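Local structure of heavy metal cation tricomponent efflux pump ZneA(CzcA-like) (Cupriavidus metallidurans, 4K0J) at residues 550-555 with 650-655; 557-562 with 609-614; 575-580 with 639-644. The protein exports zinc ions in exchange for protons, as a heavy metal efflux pump of the RND family in the inner membrane. All coordinates share one frame; numbering follows the deposited sequence.

Contact 1 (550-555 with 650-655); sequences LDEGSI and QPMIDG
Glu552 and Gln650 reach toward each other from opposite directions. Their carboxylate and amide planes lie 26° apart and stack. Glu552 CB lies 3.6 Å from Gln650 OE1. Its CG passes over the same amide, near Gln650 CD. With CG beside the backbone N (chi1 -48°) and the chain extended beyond it, the carboxylate runs on past Gln650 CB toward helix 653-660. Glu552 CD meets Met652 CB. At the tip, Glu552 OE1 accepts a hydrogen bond from Met652 N at 3.0 Å, through its syn lone pair and nearly straight (165°). Glu552 OE2 takes a weak one from Ile653 N at 3.2 Å. One carboxylate therefore serves two successive backbone N-H groups near the N-terminal end of helix 653-660. That setting would be expected to stabilise its negative charge.

Gln650 answers with both ends of its amide. Gln650 NE2 donates to Leu550 O at 3.0 Å, from above the carbonyl plane. Gln650 OE1 accepts from Glu552 N at 3.1 Å. The two bonds fix the rotation of the amide and tie it to the backbone on both sides of Asp551. Beside this network, Ser554 OG lies next to Pro651 CG.

The contact is buried. It joins the run-in to strand 554-560 with the link from strand 645-649 to helix 653-660. Met652 turns its end away from the carboxylate and packs on Arg323 and Leu326 of helix 323-353. Tyr39 touches both Met652 and Glu552. Ile555 faces Lys627 and Ile631 of helix 627-638, and its backbone is bonded to Val613 in the adjacent strand.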
loop_
_atom_site.group_PDB
_atom_site.type_symbol
_atom_site.label_atom_id
_atom_site.label_comp_id
_atom_site.label_asym_id
_atom_site.label_seq_id
_atom_site.Cartn_x
_atom_site.Cartn_y
_atom_site.Cartn_z
ATOM N N LEU C 550 -24.186 27.696 -1.072
ATOM C CA LEU C 550 -22.845 27.528 -1.635
ATOM C C LEU C 550 -22.838 27.754 -3.145
ATOM O O LEU C 550 -22.862 26.802 -3.926
ATOM C CB LEU C 550 -22.261 26.151 -1.294
ATOM C CG LEU C 550 -21.028 26.141 -0.385
ATOM C CD1 LEU C 550 -21.425 26.270 1.084
ATOM C CD2 LEU C 550 -20.186 24.899 -0.615
ATOM N N ASP C 551 -22.798 29.022 -3.543
ATOM C CA ASP C 551 -22.941 29.404 -4.942
ATOM C C ASP C 551 -21.717 29.063 -5.793
ATOM O O ASP C 551 -20.611 29.539 -5.539
ATOM C CB ASP C 551 -23.243 30.899 -5.045
ATOM C CG ASP C 551 -23.981 31.263 -6.320
ATOM O OD1 ASP C 551 -23.977 30.458 -7.272
ATOM O OD2 ASP C 551 -24.567 32.364 -6.371
ATOM N N GLU C 552 -21.928 28.229 -6.804
ATOM C CA GLU C 552 -20.891 27.944 -7.783
ATOM C C GLU C 552 -21.087 28.885 -8.975
ATOM O O GLU C 552 -21.953 29.761 -8.948
ATOM C CB GLU C 552 -20.959 26.478 -8.217
ATOM C CG GLU C 552 -21.060 25.495 -7.053
ATOM C CD GLU C 552 -21.180 24.041 -7.501
ATOM O OE1 GLU C 552 -21.239 23.775 -8.721
ATOM O OE2 GLU C 552 -21.217 23.161 -6.618
ATOM N N GLY C 553 -20.290 28.711 -10.021
ATOM C CA GLY C 553 -20.384 29.588 -11.173
ATOM C C GLY C 553 -21.654 29.429 -11.994
ATOM O O GLY C 553 -22.034 30.336 -12.738
ATOM N N SER C 554 -22.319 28.287 -11.854
ATOM C CA SER C 554 -23.398 27.929 -12.768
ATOM C C SER C 554 -24.573 27.227 -12.099
ATOM O O SER C 554 -24.718 27.260 -10.879
ATOM C CB SER C 554 -22.844 27.050 -13.894
ATOM O OG SER C 554 -22.008 26.032 -13.377
ATOM N N ILE C 555 -25.412 26.598 -12.920
ATOM C CA ILE C 555 -26.572 25.844 -12.445
ATOM C C ILE C 555 -26.730 24.533 -13.222
ATOM O O ILE C 555 -26.722 24.540 -14.446
ATOM C CB ILE C 555 -27.876 26.655 -12.612
ATOM C CG1 ILE C 555 -27.863 27.899 -11.724
ATOM C CG2 ILE C 555 -29.089 25.798 -12.283
ATOM C CD1 ILE C 555 -29.128 28.709 -11.817
ATOM N N GLN C 650 -26.572 21.928 -8.878
ATOM C CA GLN C 650 -25.348 22.581 -9.344
ATOM C C GLN C 650 -24.341 21.540 -9.831
ATOM O O GLN C 650 -24.380 20.395 -9.396
ATOM C CB GLN C 650 -24.739 23.460 -8.243
ATOM C CG GLN C 650 -25.672 24.536 -7.736
ATOM C CD GLN C 650 -24.962 25.593 -6.936
ATOM O OE1 GLN C 650 -24.457 26.568 -7.491
ATOM N NE2 GLN C 650 -24.929 25.417 -5.619
ATOM N N PRO C 651 -23.445 21.935 -10.751
ATOM C CA PRO C 651 -22.539 20.967 -11.377
ATOM C C PRO C 651 -21.627 20.188 -10.422
ATOM O O PRO C 651 -21.406 19.006 -10.660
ATOM C CB PRO C 651 -21.722 21.836 -12.334
ATOM C CG PRO C 651 -22.642 22.942 -12.685
ATOM C CD PRO C 651 -23.366 23.251 -11.408
ATOM N N MET C 652 -21.107 20.813 -9.374
ATOM C CA MET C 652 -20.232 20.088 -8.454
ATOM C C MET C 652 -21.028 19.322 -7.410
ATOM O O MET C 652 -20.792 18.137 -7.182
ATOM C CB MET C 652 -19.264 21.032 -7.740
ATOM C CG MET C 652 -18.190 21.658 -8.609
ATOM S SD MET C 652 -17.138 22.749 -7.624
ATOM C CE MET C 652 -15.828 21.630 -7.152
ATOM N N ILE C 653 -21.973 20.012 -6.778
ATOM C CA ILE C 653 -22.717 19.454 -5.651
ATOM C C ILE C 653 -23.684 18.331 -6.041
ATOM O O ILE C 653 -23.973 17.454 -5.232
ATOM C CB ILE C 653 -23.462 20.560 -4.860
ATOM C CG1 ILE C 653 -23.884 20.048 -3.481
ATOM C CG2 ILE C 653 -24.654 21.084 -5.642
ATOM C CD1 ILE C 653 -22.730 19.696 -2.584
ATOM N N ASP C 654 -24.169 18.356 -7.280
ATOM C CA ASP C 654 -25.081 17.326 -7.772
ATOM C C ASP C 654 -24.432 15.945 -7.702
ATOM O O ASP C 654 -25.071 14.955 -7.331
ATOM C CB ASP C 654 -25.489 17.632 -9.213
ATOM C CG ASP C 654 -26.581 16.722 -9.720
ATOM O OD1 ASP C 654 -27.768 17.043 -9.506
ATOM O OD2 ASP C 654 -26.255 15.696 -10.344
ATOM N N GLY C 655 -23.153 15.893 -8.059
ATOM C CA GLY C 655 -22.393 14.660 -8.009
ATOM C C GLY C 655 -22.330 14.054 -6.622
ATOM O O GLY C 655 -22.656 12.884 -6.439
#

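Contact 2 (557-562 with 609-614); sequences LQVTLP and IETAVT
Leu557 pairs with Thr611 through two backbone hydrogen bonds. Leu557 N donates to Thr611 O and Thr611 N to Leu557 O, each 2.9 Å long. Leu557 CB packs on Thr611 CB, and Leu557 CD1 reaches on to Val613 CG2 at 3.7 Å. The carbonyl Leu557 O also receives a CA-H...O contact from Glu610 CA.

Gln558 stands opposite Glu610 in a non-hydrogen-bonded pair. The two side chains lie side by side on the other face of the sheet. Gln558 is bent at chi2 (-75°), which brings its amide across to Glu610. Gln558 NE2 donates to Glu610 OE1 at 2.9 Å, on the anti lone pair of the carboxylate. The two planes are 62° apart.

Val559 returns to the face of Leu557 and pairs with Ile609. Ile609 N donates to Val559 O at 2.9 Å. The return bond from Val559 N is weak. Val559 CB and Ile609 CB lie alongside each other. Beyond the strand, Leu561 CD2 touches Ile609 CD1 at 3.5 Å.

The sheet thus has two unlike faces here. The aliphatic one, with Thr611 among its residues, lies under helix 567-581. On the other, Gln558 and Glu610 form a buried polar pair. Gln558 NE2 donates to two carboxylates, those of Glu610 and Asp654, and Gln558 OE1 accepts from His608. The buried amide is satisfied at both ends, which fixes its orientation.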
loop_
_atom_site.group_PDB
_atom_site.type_symbol
_atom_site.label_atom_id
_atom_site.label_comp_id
_atom_site.label_asym_id
_atom_site.label_seq_id
_atom_site.Cartn_x
_atom_site.Cartn_y
_atom_site.Cartn_z
ATOM N N LEU C 557 -28.937 20.946 -14.182
ATOM C CA LEU C 557 -30.315 20.487 -14.307
ATOM C C LEU C 557 -30.418 18.976 -14.521
ATOM O O LEU C 557 -29.691 18.397 -15.325
ATOM C CB LEU C 557 -31.012 21.214 -15.464
ATOM C CG LEU C 557 -31.679 22.581 -15.263
ATOM C CD1 LEU C 557 -30.703 23.629 -14.786
ATOM C CD2 LEU C 557 -32.318 23.035 -16.558
ATOM N N GLN C 558 -31.331 18.342 -13.795
ATOM C CA GLN C 558 -31.688 16.956 -14.068
ATOM C C GLN C 558 -33.055 16.929 -14.736
ATOM O O GLN C 558 -34.078 16.771 -14.074
ATOM C CB GLN C 558 -31.710 16.138 -12.780
ATOM C CG GLN C 558 -30.341 15.936 -12.164
ATOM C CD GLN C 558 -29.511 14.921 -12.921
ATOM O OE1 GLN C 558 -30.048 14.090 -13.654
ATOM N NE2 GLN C 558 -28.196 14.985 -12.751
ATOM N N VAL C 559 -33.059 17.091 -16.052
ATOM C CA VAL C 559 -34.290 17.254 -16.808
ATOM C C VAL C 559 -34.887 15.916 -17.218
ATOM O O VAL C 559 -34.250 15.130 -17.922
ATOM C CB VAL C 559 -34.062 18.138 -18.048
ATOM C CG1 VAL C 559 -35.292 18.148 -18.926
ATOM C CG2 VAL C 559 -33.696 19.553 -17.621
ATOM N N THR C 560 -36.116 15.666 -16.768
ATOM C CA THR C 560 -36.798 14.397 -17.022
ATOM C C THR C 560 -37.841 14.515 -18.131
ATOM O O THR C 560 -38.594 15.482 -18.193
ATOM C CB THR C 560 -37.468 13.846 -15.751
ATOM O OG1 THR C 560 -36.528 13.858 -14.671
ATOM C CG2 THR C 560 -37.943 12.430 -15.977
ATOM N N LEU C 561 -37.876 13.518 -19.004
ATOM C CA LEU C 561 -38.716 13.550 -20.188
ATOM C C LEU C 561 -39.657 12.340 -20.229
ATOM O O LEU C 561 -39.459 11.376 -19.488
ATOM C CB LEU C 561 -37.828 13.595 -21.432
ATOM C CG LEU C 561 -37.650 14.946 -22.126
ATOM C CD1 LEU C 561 -37.497 16.070 -21.131
ATOM C CD2 LEU C 561 -36.463 14.895 -23.055
ATOM N N PRO C 562 -40.702 12.399 -21.077
ATOM C CA PRO C 562 -41.654 11.290 -21.196
ATOM C C PRO C 562 -40.989 9.951 -21.529
ATOM O O PRO C 562 -39.966 9.933 -22.208
ATOM C CB PRO C 562 -42.588 11.745 -22.328
ATOM C CG PRO C 562 -41.965 12.978 -22.907
ATOM C CD PRO C 562 -41.159 13.580 -21.826
ATOM N N ILE C 609 -32.139 13.810 -19.436
ATOM C CA ILE C 609 -31.208 14.846 -19.830
ATOM C C ILE C 609 -30.535 15.388 -18.592
ATOM O O ILE C 609 -31.139 15.475 -17.523
ATOM C CB ILE C 609 -31.894 16.039 -20.546
ATOM C CG1 ILE C 609 -32.998 15.576 -21.493
ATOM C CG2 ILE C 609 -30.873 16.864 -21.312
ATOM C CD1 ILE C 609 -33.610 16.715 -22.274
ATOM N N GLU C 610 -29.267 15.733 -18.747
ATOM C CA GLU C 610 -28.576 16.560 -17.788
ATOM C C GLU C 610 -28.202 17.820 -18.529
ATOM O O GLU C 610 -27.618 17.759 -19.609
ATOM C CB GLU C 610 -27.329 15.860 -17.271
ATOM C CG GLU C 610 -27.602 14.819 -16.207
ATOM C CD GLU C 610 -26.336 14.152 -15.728
ATOM O OE1 GLU C 610 -26.231 13.876 -14.515
ATOM O OE2 GLU C 610 -25.443 13.910 -16.570
ATOM N N THR C 611 -28.559 18.962 -17.955
ATOM C CA THR C 611 -28.317 20.241 -18.609
ATOM C C THR C 611 -27.337 21.099 -17.813
ATOM O O THR C 611 -27.408 21.157 -16.590
ATOM C CB THR C 611 -29.642 21.010 -18.803
ATOM O OG1 THR C 611 -30.610 20.146 -19.413
ATOM C CG2 THR C 611 -29.438 22.248 -19.672
ATOM N N ALA C 612 -26.412 21.752 -18.505
ATOM C CA ALA C 612 -25.528 22.708 -17.853
ATOM C C ALA C 612 -25.913 24.136 -18.239
ATOM O O ALA C 612 -25.985 24.479 -19.421
ATOM C CB ALA C 612 -24.079 22.424 -18.201
ATOM N N VAL C 613 -26.168 24.963 -17.230
ATOM C CA VAL C 613 -26.572 26.349 -17.442
ATOM C C VAL C 613 -25.536 27.325 -16.908
ATOM O O VAL C 613 -25.416 27.518 -15.698
ATOM C CB VAL C 613 -27.903 26.649 -16.755
ATOM C CG1 VAL C 613 -28.308 28.089 -17.014
ATOM C CG2 VAL C 613 -28.971 25.696 -17.256
ATOM N N THR C 614 -24.792 27.939 -17.820
ATOM C CA THR C 614 -23.749 28.885 -17.447
ATOM C C THR C 614 -24.324 30.293 -17.408
ATOM O O THR C 614 -25.201 30.635 -18.202
ATOM C CB THR C 614 -22.569 28.845 -18.439
ATOM O OG1 THR C 614 -22.947 29.484 -19.664
ATOM C CG2 THR C 614 -22.160 27.407 -18.728
#

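Contact 3 (575-580 with 639-644); sequences DNLRAA and RDLPGT
Leu577 carries its CG anti to the backbone N (chi1 171°), while Leu641 has its CG beside the backbone N (chi1 -72°). These torsions bring the two side chains together at about a right angle. Leu577 CD1 meets Leu641 CD1 at 3.6 Å.

Leu641 does most of the touching. Its CD1 also lies 3.9 Å from Ala580 CB, one helical turn from Leu577. Its CD2 comes to 3.9 Å from Asn576 O. The leucine tip is thus set against three residues within little more than one turn of helix 567-581. Thr644 adds a methyl group: its CG2 lies 3.8 Å from Leu577 CD1. No hydrogen bond crosses the contact, which is held by apolar packing.

Residues 641-644 form a type II beta turn. Gly643 takes the positive phi (85°) at its third position. The turn places Leu641 and Thr644, its first and last residues, against the same leucine. Leu577 and Thr644 both continue onto Val559 in the sheet below. Leu577 also packs on Phe638, at the end of helix 627-638.

The loop packs against the helix where both lie over the sheet at Val559. Helices 567-581 and 627-638, with the strands around them, follow a beta-alpha-beta-beta-alpha-beta order. This is the ferredoxin-like arrangement of the porter subdomains in RND pumps.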
loop_
_atom_site.group_PDB
_atom_site.type_symbol
_atom_site.label_atom_id
_atom_site.label_comp_id
_atom_site.label_asym_id
_atom_site.label_seq_id
_atom_site.Cartn_x
_atom_site.Cartn_y
_atom_site.Cartn_z
ATOM N N ASP C 575 -33.841 20.697 -27.511
ATOM C CA ASP C 575 -33.740 21.908 -28.323
ATOM C C ASP C 575 -34.652 23.004 -27.789
ATOM O O ASP C 575 -34.228 24.145 -27.577
ATOM C CB ASP C 575 -34.122 21.611 -29.774
ATOM C CG ASP C 575 -33.036 20.871 -30.527
ATOM O OD1 ASP C 575 -31.847 21.058 -30.187
ATOM O OD2 ASP C 575 -33.375 20.107 -31.463
ATOM N N ASN C 576 -35.910 22.645 -27.568
ATOM C CA ASN C 576 -36.873 23.596 -27.042
ATOM C C ASN C 576 -36.516 24.074 -25.639
ATOM O O ASN C 576 -36.621 25.268 -25.337
ATOM C CB ASN C 576 -38.276 22.998 -27.060
ATOM C CG ASN C 576 -38.790 22.775 -28.460
ATOM O OD1 ASN C 576 -38.023 22.753 -29.422
ATOM N ND2 ASN C 576 -40.101 22.609 -28.585
ATOM N N LEU C 577 -36.095 23.135 -24.791
ATOM C CA LEU C 577 -35.755 23.445 -23.405
ATOM C C LEU C 577 -34.683 24.508 -23.373
ATOM O O LEU C 577 -34.776 25.509 -22.655
ATOM C CB LEU C 577 -35.224 22.202 -22.699
ATOM C CG LEU C 577 -34.634 22.456 -21.311
ATOM C CD1 LEU C 577 -35.708 22.911 -20.355
ATOM C CD2 LEU C 577 -33.944 21.224 -20.774
ATOM N N ARG C 578 -33.666 24.269 -24.186
ATOM C CA ARG C 578 -32.506 25.122 -24.272
ATOM C C ARG C 578 -32.846 26.466 -24.911
ATOM O O ARG C 578 -32.255 27.487 -24.571
ATOM C CB ARG C 578 -31.443 24.394 -25.076
ATOM C CG ARG C 578 -30.091 25.052 -25.100
ATOM C CD ARG C 578 -29.111 24.167 -25.834
ATOM N NE ARG C 578 -29.563 23.867 -27.193
ATOM C CZ ARG C 578 -30.100 22.709 -27.566
ATOM N NH1 ARG C 578 -30.249 21.732 -26.680
ATOM N NH2 ARG C 578 -30.487 22.525 -28.822
ATOM N N ALA C 579 -33.804 26.471 -25.831
ATOM C CA ALA C 579 -34.238 27.721 -26.448
ATOM C C ALA C 579 -35.067 28.568 -25.484
ATOM O O ALA C 579 -35.151 29.787 -25.637
ATOM C CB ALA C 579 -35.018 27.449 -27.716
ATOM N N ALA C 580 -35.683 27.920 -24.498
ATOM C CA ALA C 580 -36.437 28.632 -23.464
ATOM C C ALA C 580 -35.523 29.086 -22.334
ATOM O O ALA C 580 -35.820 30.058 -21.643
ATOM C CB ALA C 580 -37.544 27.762 -22.915
ATOM N N ARG C 639 -42.131 25.102 -16.228
ATOM C CA ARG C 639 -43.487 24.587 -16.045
ATOM C C ARG C 639 -44.419 25.092 -17.150
ATOM O O ARG C 639 -45.594 25.363 -16.908
ATOM C CB ARG C 639 -44.038 24.951 -14.660
ATOM C CG ARG C 639 -43.554 24.040 -13.535
ATOM C CD ARG C 639 -44.075 24.492 -12.177
ATOM N NE ARG C 639 -43.467 25.748 -11.745
ATOM C CZ ARG C 639 -42.449 25.836 -10.892
ATOM N NH1 ARG C 639 -41.919 24.740 -10.362
ATOM N NH2 ARG C 639 -41.962 27.024 -10.561
ATOM N N ASP C 640 -43.875 25.221 -18.358
ATOM C CA ASP C 640 -44.631 25.647 -19.531
ATOM C C ASP C 640 -44.036 25.022 -20.795
ATOM O O ASP C 640 -44.475 25.299 -21.912
ATOM C CB ASP C 640 -44.662 27.173 -19.642
ATOM C CG ASP C 640 -45.565 27.815 -18.605
ATOM O OD1 ASP C 640 -45.066 28.179 -17.519
ATOM O OD2 ASP C 640 -46.777 27.945 -18.872
ATOM N N LEU C 641 -43.022 24.185 -20.602
ATOM C CA LEU C 641 -42.510 23.326 -21.659
ATOM C C LEU C 641 -43.122 21.941 -21.471
ATOM O O LEU C 641 -42.969 21.332 -20.414
ATOM C CB LEU C 641 -40.984 23.239 -21.579
ATOM C CG LEU C 641 -40.166 24.468 -21.984
ATOM C CD1 LEU C 641 -38.796 24.406 -21.356
ATOM C CD2 LEU C 641 -40.031 24.577 -23.495
ATOM N N PRO C 642 -43.820 21.437 -22.493
ATOM C CA PRO C 642 -44.575 20.184 -22.368
ATOM C C PRO C 642 -43.684 18.952 -22.210
ATOM O O PRO C 642 -42.793 18.731 -23.024
ATOM C CB PRO C 642 -45.350 20.112 -23.686
ATOM C CG PRO C 642 -44.529 20.896 -24.648
ATOM C CD PRO C 642 -43.904 22.006 -23.848
ATOM N N GLY C 643 -43.929 18.170 -21.163
ATOM C CA GLY C 643 -43.224 16.919 -20.940
ATOM C C GLY C 643 -41.902 17.082 -20.220
ATOM O O GLY C 643 -41.270 16.099 -19.834
ATOM N N THR C 644 -41.493 18.331 -20.025
ATOM C CA THR C 644 -40.167 18.639 -19.504
ATOM C C THR C 644 -40.153 18.826 -17.991
ATOM O O THR C 644 -40.345 19.936 -17.502
ATOM C CB THR C 644 -39.632 19.927 -20.140
ATOM O OG1 THR C 644 -39.786 19.859 -21.562
ATOM C CG2 THR C 644 -38.171 20.126 -19.801
#

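In the fold
Contacts 1 and 2 share strand 554-560, and their centres are about 14 Å apart. They meet directly through that strand and its neighbour 608-615, and where Asp654 is bonded to Gln558. Both are buried, with no exposed residue among those touching. Contact 3 is mostly buried but has an edge at exposed Asn576. It joins contact 2 through Val559 and does not touch contact 1. Contact 1 relies on side chains bonded to backbone groups. Contact 2 relies on backbone pairing, with a buried polar pair on one face and aliphatic packing on the other. Contact 3 relies mainly on apolar side chains, with no hydrogen bond across it. Both 557-562/609-614 and 575-580/639-644 lie within the loop closed by 550-555/650-655.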